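Local coordinates for protein MJ1225 (Methanocaldococcus jannaschii, PDB 3KH5) that is of unknown function but binds AMP and ADP through four CBS motifs, as a putative archaeal homolog of the gamma subunit of AMP-activated protein kinase, at residues I14-P19 with N125-L130; V94-E99 with P119-E124; P183-G188 with L264-I269. All coordinates share one frame; numbering follows the deposited sequence.

Interaction 1: I14-P19 with N125-L130. With ADP (adenosine-5'-diphosphate), chain B.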
loop_
_atom_site.group_PDB
_atom_site.type_symbol
_atom_site.label_atom_id
_atom_site.label_comp_id
_atom_site.label_asym_id
_atom_site.label_seq_id
_atom_site.Cartn_x
_atom_site.Cartn_y
_atom_site.Cartn_z
ATOM N N ILE A 14 14.344 -11.215 -0.643
ATOM C CA ILE A 14 12.954 -10.802 -0.647
ATOM C C ILE A 14 12.203 -11.582 0.417
ATOM O O ILE A 14 12.272 -12.813 0.468
ATOM C CB ILE A 14 12.309 -10.940 -2.045
ATOM C CG1 ILE A 14 13.099 -10.124 -3.081
ATOM C CG2 ILE A 14 10.837 -10.516 -2.023
ATOM C CD1 ILE A 14 13.443 -8.680 -2.654
ATOM N N VAL A 15 11.515 -10.844 1.283
ATOM C CA VAL A 15 10.667 -11.431 2.318
ATOM C C VAL A 15 9.398 -11.999 1.674
ATOM O O VAL A 15 8.662 -11.282 0.991
ATOM C CB VAL A 15 10.321 -10.397 3.425
ATOM C CG1 VAL A 15 9.293 -10.957 4.389
ATOM C CG2 VAL A 15 11.579 -9.983 4.181
ATOM N N THR A 16 9.164 -13.290 1.887
ATOM C CA THR A 16 8.036 -13.986 1.274
ATOM C C THR A 16 7.242 -14.790 2.293
ATOM O O THR A 16 7.694 -15.010 3.423
ATOM C CB THR A 16 8.507 -14.965 0.171
ATOM O OG1 THR A 16 9.364 -15.959 0.747
ATOM C CG2 THR A 16 9.254 -14.238 -0.934
ATOM N N VAL A 17 6.050 -15.216 1.880
ATOM C CA VAL A 17 5.292 -16.258 2.580
ATOM C C VAL A 17 4.918 -17.396 1.608
ATOM O O VAL A 17 5.173 -17.301 0.402
ATOM C CB VAL A 17 4.028 -15.695 3.302
ATOM C CG1 VAL A 17 4.415 -14.647 4.342
ATOM C CG2 VAL A 17 3.022 -15.124 2.302
ATOM N N TYR A 18 4.330 -18.469 2.141
ATOM C CA TYR A 18 3.884 -19.622 1.343
ATOM C C TYR A 18 2.367 -19.669 1.276
ATOM O O TYR A 18 1.704 -19.037 2.098
ATOM C CB TYR A 18 4.421 -20.925 1.940
ATOM C CG TYR A 18 5.885 -20.832 2.240
ATOM C CD1 TYR A 18 6.826 -20.852 1.212
ATOM C CD2 TYR A 18 6.336 -20.673 3.547
ATOM C CE1 TYR A 18 8.184 -20.741 1.482
ATOM C CE2 TYR A 18 7.689 -20.563 3.830
ATOM C CZ TYR A 18 8.609 -20.598 2.794
ATOM O OH TYR A 18 9.952 -20.488 3.073
ATOM N N PRO A 19 1.804 -20.420 0.301
ATOM C CA PRO A 19 0.345 -20.490 0.191
ATOM C C PRO A 19 -0.320 -21.017 1.457
ATOM O O PRO A 19 -1.454 -20.636 1.759
ATOM C CB PRO A 19 0.122 -21.481 -0.962
ATOM C CG PRO A 19 1.361 -21.405 -1.764
ATOM C CD PRO A 19 2.469 -21.159 -0.790
ATOM N N ASN A 125 9.583 -18.720 -13.691
ATOM C CA ASN A 125 8.716 -17.963 -12.773
ATOM C C ASN A 125 9.188 -18.023 -11.310
ATOM O O ASN A 125 8.423 -17.742 -10.382
ATOM C CB ASN A 125 7.246 -18.398 -12.910
ATOM C CG ASN A 125 6.272 -17.392 -12.315
ATOM O OD1 ASN A 125 6.305 -16.203 -12.642
ATOM N ND2 ASN A 125 5.390 -17.869 -11.445
ATOM N N GLN A 126 10.458 -18.385 -11.122
ATOM C CA GLN A 126 11.081 -18.415 -9.800
ATOM C C GLN A 126 11.416 -16.991 -9.380
ATOM O O GLN A 126 11.855 -16.188 -10.205
ATOM C CB GLN A 126 12.357 -19.269 -9.819
ATOM C CG GLN A 126 12.136 -20.773 -9.978
ATOM C CD GLN A 126 13.441 -21.562 -9.996
ATOM O OE1 GLN A 126 14.272 -21.393 -10.889
ATOM N NE2 GLN A 126 13.622 -22.435 -9.006
ATOM N N LEU A 127 11.211 -16.682 -8.104
ATOM C CA LEU A 127 11.480 -15.340 -7.602
ATOM C C LEU A 127 12.975 -15.029 -7.626
ATOM O O LEU A 127 13.784 -15.784 -7.082
ATOM C CB LEU A 127 10.922 -15.159 -6.188
ATOM C CG LEU A 127 11.032 -13.745 -5.607
ATOM C CD1 LEU A 127 10.086 -12.782 -6.315
ATOM C CD2 LEU A 127 10.754 -13.762 -4.119
ATOM N N ILE A 128 13.324 -13.917 -8.266
ATOM C CA ILE A 128 14.705 -13.452 -8.354
ATOM C C ILE A 128 14.901 -12.245 -7.438
ATOM O O ILE A 128 15.813 -12.223 -6.606
ATOM C CB ILE A 128 15.094 -13.111 -9.829
ATOM C CG1 ILE A 128 15.224 -14.390 -10.680
ATOM C CG2 ILE A 128 16.385 -12.283 -9.898
ATOM C CD1 ILE A 128 16.014 -15.539 -10.014
ATOM N N SER A 129 14.027 -11.253 -7.599
ATOM C CA SER A 129 14.059 -10.028 -6.810
ATOM C C SER A 129 12.678 -9.372 -6.819
ATOM O O SER A 129 11.665 -10.040 -7.037
ATOM C CB SER A 129 15.113 -9.065 -7.369
ATOM O OG SER A 129 15.374 -8.015 -6.453
ATOM N N LEU A 130 12.654 -8.061 -6.583
ATOM C CA LEU A 130 11.438 -7.257 -6.608
ATOM C C LEU A 130 11.827 -5.800 -6.819
ATOM O O LEU A 130 12.826 -5.331 -6.269
ATOM C CB LEU A 130 10.657 -7.399 -5.298
ATOM C CG LEU A 130 9.330 -6.634 -5.194
ATOM C CD1 LEU A 130 8.153 -7.599 -5.229
ATOM C CD2 LEU A 130 9.309 -5.848 -3.899
HETATM P PB ADP B . 5.393 -1.565 -0.407
HETATM O O1B ADP B . 5.998 -2.156 0.810
HETATM O O2B ADP B . 4.449 -0.294 -0.049
HETATM O O3B ADP B . 4.413 -2.574 -1.171
HETATM P PA ADP B . 7.173 0.386 -1.241
HETATM O O1A ADP B . 7.085 0.984 0.129
HETATM O O2A ADP B . 8.479 0.699 -2.186
HETATM O O3A ADP B . 6.476 -1.074 -1.490
HETATM O "O5'" ADP B . 8.282 -0.658 -0.606
HETATM C "C5'" ADP B . 9.085 -0.434 0.597
HETATM C "C4'" ADP B . 10.612 -0.627 0.346
HETATM O "O4'" ADP B . 11.128 -1.931 0.766
HETATM C "C3'" ADP B . 10.879 -0.493 -1.155
HETATM O "O3'" ADP B . 11.997 0.389 -1.386
HETATM C "C2'" ADP B . 11.181 -1.904 -1.653
HETATM O "O2'" ADP B . 12.406 -1.843 -2.387
HETATM C "C1'" ADP B . 11.366 -2.782 -0.402
HETATM N N9 ADP B . 10.464 -3.998 -0.274
HETATM C C8 ADP B . 9.138 -4.029 -0.443
HETATM N N7 ADP B . 8.686 -5.268 -0.235
HETATM C C5 ADP B . 9.725 -6.038 0.075
HETATM C C6 ADP B . 9.874 -7.390 0.390
HETATM N N6 ADP B . 8.818 -8.201 0.421
HETATM N N1 ADP B . 11.104 -7.865 0.662
HETATM C C2 ADP B . 12.166 -7.067 0.630
HETATM N N3 ADP B . 12.054 -5.777 0.335
HETATM C C4 ADP B . 10.856 -5.233 0.050
#
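L127 of strand 127-132 meets I14 and T16 of the loop before helix 23-33, and here the first and second CBS motifs of the chain come together as a CBS pair (Bateman module) around a bound ADP. One methyl makes both contacts. L127 CD2 meets T16 CG2 tip to tip at 3.6 Å, and it also lies 3.8 Å from I14 CB, the two side chains crossing at about a right angle. The CG of L127 is anti to the backbone N (chi1 -175°), which carries CD2 to the loop. I128 turns its side chain away. It and S129 together face I120 of the adjoining strand, a classic beta bulge, and S129 likewise directs its CB away from I14-P19. What S129 offers the loop is therefore mainly main chain: its carbonyl carbon C is 3.8 Å from I14 CG1. With L130 the strand reaches the nucleotide. L130 CB touches I14 CD1 at 4.0 Å, while L130 CD2 comes within 3.8 Å of N7 of the ADP. I14 CD1 in turn lies 3.9 Å from C2 of the same base. Both methyls are on the same side of the adenine plane, so the two CBS motifs jointly form an apolar wall against it. Q10, R37, T132, D135 and R180 supply further hydrogen bonds to this ADP. The main chain of V15 pairs with N1 and N6 of adenine, once as donor and once as acceptor, which would hold the base in position: V15 N donates to N1 at 3.1 Å and 159°, and the exocyclic N6 of the ADP donates to V15 O, also at 3.1 Å, with an N-H...O angle of 165°.

Interaction 2: V94-E99 with P119-E124. With ADP (adenosine-5'-diphosphate), chain D.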
loop_
_atom_site.group_PDB
_atom_site.type_symbol
_atom_site.label_atom_id
_atom_site.label_comp_id
_atom_site.label_asym_id
_atom_site.label_seq_id
_atom_site.Cartn_x
_atom_site.Cartn_y
_atom_site.Cartn_z
ATOM N N VAL A 94 -0.228 -12.884 -10.760
ATOM C CA VAL A 94 0.619 -11.779 -10.324
ATOM C C VAL A 94 1.202 -11.045 -11.531
ATOM O O VAL A 94 1.566 -11.667 -12.528
ATOM C CB VAL A 94 1.749 -12.294 -9.384
ATOM C CG1 VAL A 94 2.623 -11.153 -8.868
ATOM C CG2 VAL A 94 1.155 -13.074 -8.220
ATOM N N ILE A 95 1.265 -9.722 -11.448
ATOM C CA ILE A 95 2.009 -8.949 -12.427
ATOM C C ILE A 95 3.492 -8.996 -12.056
ATOM O O ILE A 95 3.901 -8.459 -11.018
ATOM C CB ILE A 95 1.511 -7.494 -12.501
ATOM C CG1 ILE A 95 0.085 -7.459 -13.057
ATOM C CG2 ILE A 95 2.444 -6.647 -13.370
ATOM C CD1 ILE A 95 -0.593 -6.115 -12.933
ATOM N N THR A 96 4.290 -9.649 -12.902
ATOM C CA THR A 96 5.737 -9.760 -12.686
ATOM C C THR A 96 6.562 -9.169 -13.840
ATOM O O THR A 96 6.024 -8.869 -14.913
ATOM C CB THR A 96 6.195 -11.236 -12.451
ATOM O OG1 THR A 96 6.115 -11.976 -13.677
ATOM C CG2 THR A 96 5.363 -11.931 -11.373
ATOM N N LEU A 97 7.868 -9.010 -13.600
ATOM C CA LEU A 97 8.846 -8.683 -14.651
ATOM C C LEU A 97 9.898 -9.792 -14.817
ATOM O O LEU A 97 10.292 -10.441 -13.842
ATOM C CB LEU A 97 9.528 -7.335 -14.375
ATOM C CG LEU A 97 8.670 -6.073 -14.207
ATOM C CD1 LEU A 97 9.450 -4.986 -13.502
ATOM C CD2 LEU A 97 8.090 -5.556 -15.528
ATOM N N LYS A 98 10.329 -10.004 -16.062
ATOM C CA LYS A 98 11.380 -10.975 -16.397
ATOM C C LYS A 98 12.731 -10.433 -15.948
ATOM O O LYS A 98 12.911 -9.215 -15.894
ATOM C CB LYS A 98 11.394 -11.251 -17.907
ATOM C CG LYS A 98 10.140 -11.941 -18.443
ATOM C CD LYS A 98 10.052 -13.381 -17.952
ATOM C CE LYS A 98 8.633 -13.920 -18.046
ATOM N NZ LYS A 98 8.484 -15.201 -17.266
ATOM N N GLU A 99 13.681 -11.314 -15.625
ATOM C CA GLU A 99 14.980 -10.846 -15.099
ATOM C C GLU A 99 15.797 -9.995 -16.087
ATOM O O GLU A 99 16.758 -9.319 -15.693
ATOM C CB GLU A 99 15.826 -11.972 -14.455
ATOM C CG GLU A 99 16.009 -13.257 -15.273
ATOM C CD GLU A 99 16.899 -14.293 -14.573
ATOM O OE1 GLU A 99 17.574 -13.948 -13.572
ATOM O OE2 GLU A 99 16.932 -15.455 -15.033
ATOM N N PRO A 119 7.253 -8.466 -8.524
ATOM C CA PRO A 119 8.287 -9.489 -8.429
ATOM C C PRO A 119 9.061 -9.597 -9.742
ATOM O O PRO A 119 8.474 -9.476 -10.822
ATOM C CB PRO A 119 7.486 -10.773 -8.179
ATOM C CG PRO A 119 6.217 -10.311 -7.561
ATOM C CD PRO A 119 5.911 -9.028 -8.271
ATOM N N ILE A 120 10.371 -9.780 -9.645
ATOM C CA ILE A 120 11.186 -10.052 -10.820
ATOM C C ILE A 120 11.440 -11.549 -10.826
ATOM O O ILE A 120 11.907 -12.109 -9.830
ATOM C CB ILE A 120 12.508 -9.260 -10.806
ATOM C CG1 ILE A 120 12.218 -7.758 -10.911
ATOM C CG2 ILE A 120 13.413 -9.686 -11.963
ATOM C CD1 ILE A 120 13.242 -6.885 -10.201
ATOM N N VAL A 121 11.101 -12.198 -11.936
ATOM C CA VAL A 121 11.192 -13.654 -12.029
ATOM C C VAL A 121 12.079 -14.106 -13.181
ATOM O O VAL A 121 12.312 -13.360 -14.137
ATOM C CB VAL A 121 9.792 -14.332 -12.172
ATOM C CG1 VAL A 121 8.875 -13.950 -11.017
ATOM C CG2 VAL A 121 9.140 -13.998 -13.520
ATOM N N ASN A 122 12.576 -15.338 -13.085
ATOM C CA ASN A 122 13.303 -15.925 -14.200
ATOM C C ASN A 122 12.347 -16.635 -15.149
ATOM O O ASN A 122 11.127 -16.466 -15.050
ATOM C CB ASN A 122 14.443 -16.839 -13.715
ATOM C CG ASN A 122 13.956 -18.053 -12.941
ATOM O OD1 ASN A 122 12.779 -18.417 -12.985
ATOM N ND2 ASN A 122 14.874 -18.696 -12.229
ATOM N N ASP A 123 12.898 -17.423 -16.068
ATOM C CA ASP A 123 12.081 -18.092 -17.075
ATOM C C ASP A 123 11.187 -19.197 -16.499
ATOM O O ASP A 123 10.192 -19.571 -17.125
ATOM C CB ASP A 123 12.939 -18.592 -18.247
ATOM C CG ASP A 123 13.185 -17.507 -19.303
ATOM O OD1 ASP A 123 12.624 -16.393 -19.178
ATOM O OD2 ASP A 123 13.938 -17.772 -20.265
ATOM N N GLU A 124 11.524 -19.693 -15.304
ATOM C CA GLU A 124 10.693 -20.692 -14.621
ATOM C C GLU A 124 9.675 -20.051 -13.671
ATOM O O GLU A 124 8.990 -20.761 -12.928
ATOM C CB GLU A 124 11.544 -21.699 -13.825
ATOM C CG GLU A 124 13.056 -21.626 -14.031
ATOM C CD GLU A 124 13.503 -22.058 -15.413
ATOM O OE1 GLU A 124 14.492 -21.485 -15.916
ATOM O OE2 GLU A 124 12.871 -22.964 -16.002
HETATM P PB ADP D . 0.020 -1.190 -5.080
HETATM O O1B ADP D . -0.728 -0.118 -5.796
HETATM O O2B ADP D . 0.926 -0.580 -3.872
HETATM O O3B ADP D . 1.046 -2.019 -6.017
HETATM P PA ADP D . -1.513 -1.957 -3.059
HETATM O O1A ADP D . -2.802 -1.257 -2.866
HETATM O O2A ADP D . -1.035 -2.932 -1.843
HETATM O O3A ADP D . -0.911 -2.320 -4.479
HETATM O "O5'" ADP D . -2.422 -3.282 -3.439
HETATM C "C5'" ADP D . -3.671 -3.251 -4.196
HETATM C "C4'" ADP D . -4.041 -4.651 -4.779
HETATM O "O4'" ADP D . -3.122 -4.931 -5.883
HETATM C "C3'" ADP D . -3.926 -5.833 -3.791
HETATM O "O3'" ADP D . -5.019 -6.732 -4.016
HETATM C "C2'" ADP D . -2.590 -6.478 -4.172
HETATM O "O2'" ADP D . -2.561 -7.885 -3.877
HETATM C "C1'" ADP D . -2.557 -6.249 -5.679
HETATM N N9 ADP D . -1.157 -6.262 -6.196
HETATM C C8 ADP D . -0.087 -5.592 -5.749
HETATM N N7 ADP D . 0.973 -5.894 -6.510
HETATM C C5 ADP D . 0.570 -6.756 -7.439
HETATM C C6 ADP D . 1.192 -7.417 -8.490
HETATM N N6 ADP D . 2.487 -7.241 -8.737
HETATM N N1 ADP D . 0.458 -8.242 -9.256
HETATM C C2 ADP D . -0.837 -8.435 -9.030
HETATM N N3 ADP D . -1.458 -7.819 -8.036
HETATM C C4 ADP D . -0.780 -6.983 -7.236
#
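L97 O is gripped twice by the neighbouring strand: V121 N donates to it at 2.7 Å with an N-H...O angle of 166°, and I120 CA adds a CA-H...O contact at 3.2 Å. One step earlier, L97 N donates to P119 O at 2.9 Å. The two bonds bracket I120, the pattern of a parallel bridge. The pairing then frays, since the bond from E99 N to V121 O is weak, bent to 118°. T96 packs across P119 and V121 at about a right angle; its OG1 sits between the backbone N and the carbonyl carbon (chi1 72°), which brings it to 3.6 Å from V121 CG2. E99 OE2 lies against N122 CB, 3.1 Å away, both side chains pointing the same way. N122 OD1 accepts from E124 N, an Asx turn, with the donor above the carbonyl plane. Before the strand, the loop binds ADP: I95 N donates to N1 at 2.8 Å, and N6 donates back to I95 O at 2.9 Å. V94 CG1 meets P119 CG at 3.9 Å, so loop and strand close together beside the adenine. The contact pairs the two strands of a beta-alpha-beta unit in the second CBS motif: helix 103-112 connects the strands and packs on L97, strand 127-132 flanks strand 117-121 on its far side, and V48 of strand 48-53 touches V94 and V121.

Interaction 3: P183-G188 with L264-I269. With ADP (adenosine-5'-diphosphate), chain E.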
loop_
_atom_site.group_PDB
_atom_site.type_symbol
_atom_site.label_atom_id
_atom_site.label_comp_id
_atom_site.label_asym_id
_atom_site.label_seq_id
_atom_site.Cartn_x
_atom_site.Cartn_y
_atom_site.Cartn_z
ATOM N N PRO A 183 -6.508 11.300 2.420
ATOM C CA PRO A 183 -6.466 12.481 3.276
ATOM C C PRO A 183 -7.731 12.536 4.135
ATOM O O PRO A 183 -8.809 12.149 3.665
ATOM C CB PRO A 183 -6.452 13.644 2.276
ATOM C CG PRO A 183 -5.991 13.049 0.983
ATOM C CD PRO A 183 -6.506 11.648 0.987
ATOM N N VAL A 184 -7.598 12.970 5.386
ATOM C CA VAL A 184 -8.766 13.148 6.245
ATOM C C VAL A 184 -9.097 14.639 6.236
ATOM O O VAL A 184 -8.233 15.479 6.499
ATOM C CB VAL A 184 -8.546 12.597 7.679
ATOM C CG1 VAL A 184 -9.848 12.588 8.458
ATOM C CG2 VAL A 184 -7.946 11.187 7.634
ATOM N N VAL A 185 -10.341 14.953 5.890
ATOM C CA VAL A 185 -10.764 16.328 5.637
ATOM C C VAL A 185 -11.988 16.639 6.490
ATOM O O VAL A 185 -12.887 15.806 6.617
ATOM C CB VAL A 185 -11.072 16.541 4.126
ATOM C CG1 VAL A 185 -11.706 17.905 3.870
ATOM C CG2 VAL A 185 -9.802 16.388 3.297
ATOM N N SER A 186 -12.009 17.829 7.084
ATOM C CA SER A 186 -13.128 18.280 7.908
ATOM C C SER A 186 -13.430 19.732 7.558
ATOM O O SER A 186 -12.549 20.589 7.681
ATOM C CB SER A 186 -12.762 18.158 9.391
ATOM O OG SER A 186 -13.873 18.464 10.223
ATOM N N GLU A 187 -14.660 20.010 7.115
ATOM C CA GLU A 187 -15.051 21.362 6.684
ATOM C C GLU A 187 -14.069 21.897 5.630
ATOM O O GLU A 187 -13.555 23.018 5.757
ATOM C CB GLU A 187 -15.129 22.321 7.889
ATOM C CG GLU A 187 -16.487 22.398 8.601
ATOM C CD GLU A 187 -17.120 23.786 8.513
ATOM O OE1 GLU A 187 -16.693 24.690 9.267
ATOM O OE2 GLU A 187 -18.051 23.966 7.697
ATOM N N GLY A 188 -13.791 21.079 4.609
ATOM C CA GLY A 188 -12.862 21.460 3.529
ATOM C C GLY A 188 -11.367 21.546 3.843
ATOM O O GLY A 188 -10.559 21.771 2.936
ATOM N N LEU A 264 -4.874 25.284 4.197
ATOM C CA LEU A 264 -5.016 23.836 4.351
ATOM C C LEU A 264 -6.225 23.262 3.637
ATOM O O LEU A 264 -6.673 22.156 3.954
ATOM C CB LEU A 264 -5.009 23.420 5.829
ATOM C CG LEU A 264 -3.735 23.793 6.590
ATOM C CD1 LEU A 264 -3.828 23.367 8.050
ATOM C CD2 LEU A 264 -2.488 23.194 5.932
ATOM N N ARG A 265 -6.758 24.013 2.682
ATOM C CA ARG A 265 -7.742 23.457 1.772
ATOM C C ARG A 265 -7.022 22.542 0.803
ATOM O O ARG A 265 -5.898 22.829 0.389
ATOM C CB ARG A 265 -8.483 24.566 1.030
ATOM C CG ARG A 265 -9.815 24.885 1.678
ATOM C CD ARG A 265 -10.096 26.380 1.705
ATOM N NE ARG A 265 -11.137 26.801 0.765
ATOM C CZ ARG A 265 -12.413 26.413 0.808
ATOM N NH1 ARG A 265 -12.841 25.553 1.728
ATOM N NH2 ARG A 265 -13.265 26.875 -0.099
ATOM N N ILE A 266 -7.673 21.441 0.445
ATOM C CA ILE A 266 -7.067 20.417 -0.404
ATOM C C ILE A 266 -7.166 20.797 -1.870
ATOM O O ILE A 266 -8.266 21.029 -2.387
ATOM C CB ILE A 266 -7.773 19.053 -0.232
ATOM C CG1 ILE A 266 -8.071 18.778 1.244
ATOM C CG2 ILE A 266 -6.943 17.920 -0.867
ATOM C CD1 ILE A 266 -6.840 18.698 2.119
ATOM N N LYS A 267 -6.018 20.840 -2.538
ATOM C CA LYS A 267 -5.970 21.127 -3.970
ATOM C C LYS A 267 -5.753 19.871 -4.806
ATOM O O LYS A 267 -5.890 19.903 -6.036
ATOM C CB LYS A 267 -4.861 22.139 -4.280
ATOM C CG LYS A 267 -4.856 23.398 -3.404
ATOM C CD LYS A 267 -6.189 24.163 -3.430
ATOM C CE LYS A 267 -6.601 24.611 -4.835
ATOM N NZ LYS A 267 -5.492 25.286 -5.598
ATOM N N GLY A 268 -5.408 18.773 -4.145
ATOM C CA GLY A 268 -5.062 17.546 -4.847
ATOM C C GLY A 268 -4.241 16.615 -3.986
ATOM O O GLY A 268 -4.180 16.768 -2.763
ATOM N N ILE A 269 -3.627 15.633 -4.629
ATOM C CA ILE A 269 -2.750 14.682 -3.966
ATOM C C ILE A 269 -1.731 14.306 -5.028
ATOM O O ILE A 269 -2.037 14.331 -6.225
ATOM C CB ILE A 269 -3.544 13.448 -3.421
ATOM C CG1 ILE A 269 -2.653 12.531 -2.566
ATOM C CG2 ILE A 269 -4.250 12.683 -4.557
ATOM C CD1 ILE A 269 -3.418 11.472 -1.766
HETATM P PB ADP E . -1.837 5.116 -3.310
HETATM O O1B ADP E . -0.442 5.059 -2.801
HETATM O O2B ADP E . -2.832 5.974 -2.313
HETATM O O3B ADP E . -2.537 3.665 -3.466
HETATM P PA ADP E . -1.381 5.292 -6.148
HETATM O O1A ADP E . 0.043 5.551 -6.470
HETATM O O2A ADP E . -1.808 3.740 -6.233
HETATM O O3A ADP E . -1.862 5.873 -4.716
HETATM O "O5'" ADP E . -2.343 6.175 -7.057
HETATM C "C5'" ADP E . -2.535 5.974 -8.469
HETATM C "C4'" ADP E . -3.196 7.273 -9.002
HETATM O "O4'" ADP E . -4.370 7.549 -8.170
HETATM C "C3'" ADP E . -2.270 8.498 -8.887
HETATM O "O3'" ADP E . -2.505 9.380 -9.989
HETATM C "C2'" ADP E . -2.700 9.158 -7.573
HETATM O "O2'" ADP E . -2.480 10.579 -7.598
HETATM C "C1'" ADP E . -4.201 8.834 -7.504
HETATM N N9 ADP E . -4.668 8.786 -6.073
HETATM C C8 ADP E . -4.043 8.221 -5.034
HETATM N N7 ADP E . -4.762 8.393 -3.923
HETATM C C5 ADP E . -5.853 9.073 -4.246
HETATM C C6 ADP E . -6.949 9.537 -3.523
HETATM N N6 ADP E . -7.046 9.319 -2.211
HETATM N N1 ADP E . -7.911 10.209 -4.176
HETATM C C2 ADP E . -7.820 10.433 -5.484
HETATM N N3 ADP E . -6.788 10.001 -6.199
HETATM C C4 ADP E . -5.793 9.321 -5.611
#
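I269 faces P183 across the seam between the third and fourth CBS motifs, and both branches of its side chain, parting at CB, reach the nucleotide. CG2 meets the base 3.8 Å from C4 of the ADP. CG1, anti to the backbone N (chi1 -173°), ends in CD1, which lies 4.0 Å from N7 of the ADP and alone also touches the proline, 4.1 Å from P183 CG. The two side chains cross at about a right angle, and P183 CD itself comes within 4.0 Å of N6, so both residues line the adenine site. Farther out, V185 CG2 fits against I266, 3.6 Å from its CG1 and 3.9 Å from its CD1. At the outer end the contact centres on the main-chain oxygen of G188: G188 O receives a CA-H...O contact from R265 CA (3.5 Å, 161° at the hydrogen), and R265 CG lies 3.4 Å from the same oxygen. Each segment belongs to a two-stranded antiparallel hairpin, 181-186 with 189-195 and 256-260 with 266-271. L190 of strand 189-195 touches both P183 and I266, and the backbone of L264 is hydrogen-bonded to it, bringing the hairpins together.

In the fold
Interactions 1 and 2 are neighbours, their centres 10 Å apart, and share the sheet in which strand 117-121 lies between strands 97-98 and 127-132. I120 joins them directly, its backbone paired with I128 and S129. Along the chain, both segments of interaction 2 fall between those of interaction 1, whereas interaction 3 comes later, in the third and fourth CBS motifs. Its centre lies 38 and 39 Å from the other two, on the opposite side of the chain's centre. The three contacts border three different ADP molecules, so each half of the chain carries ADP where its CBS motifs meet, consistent with the proposed kinship to the AMPK gamma subunit.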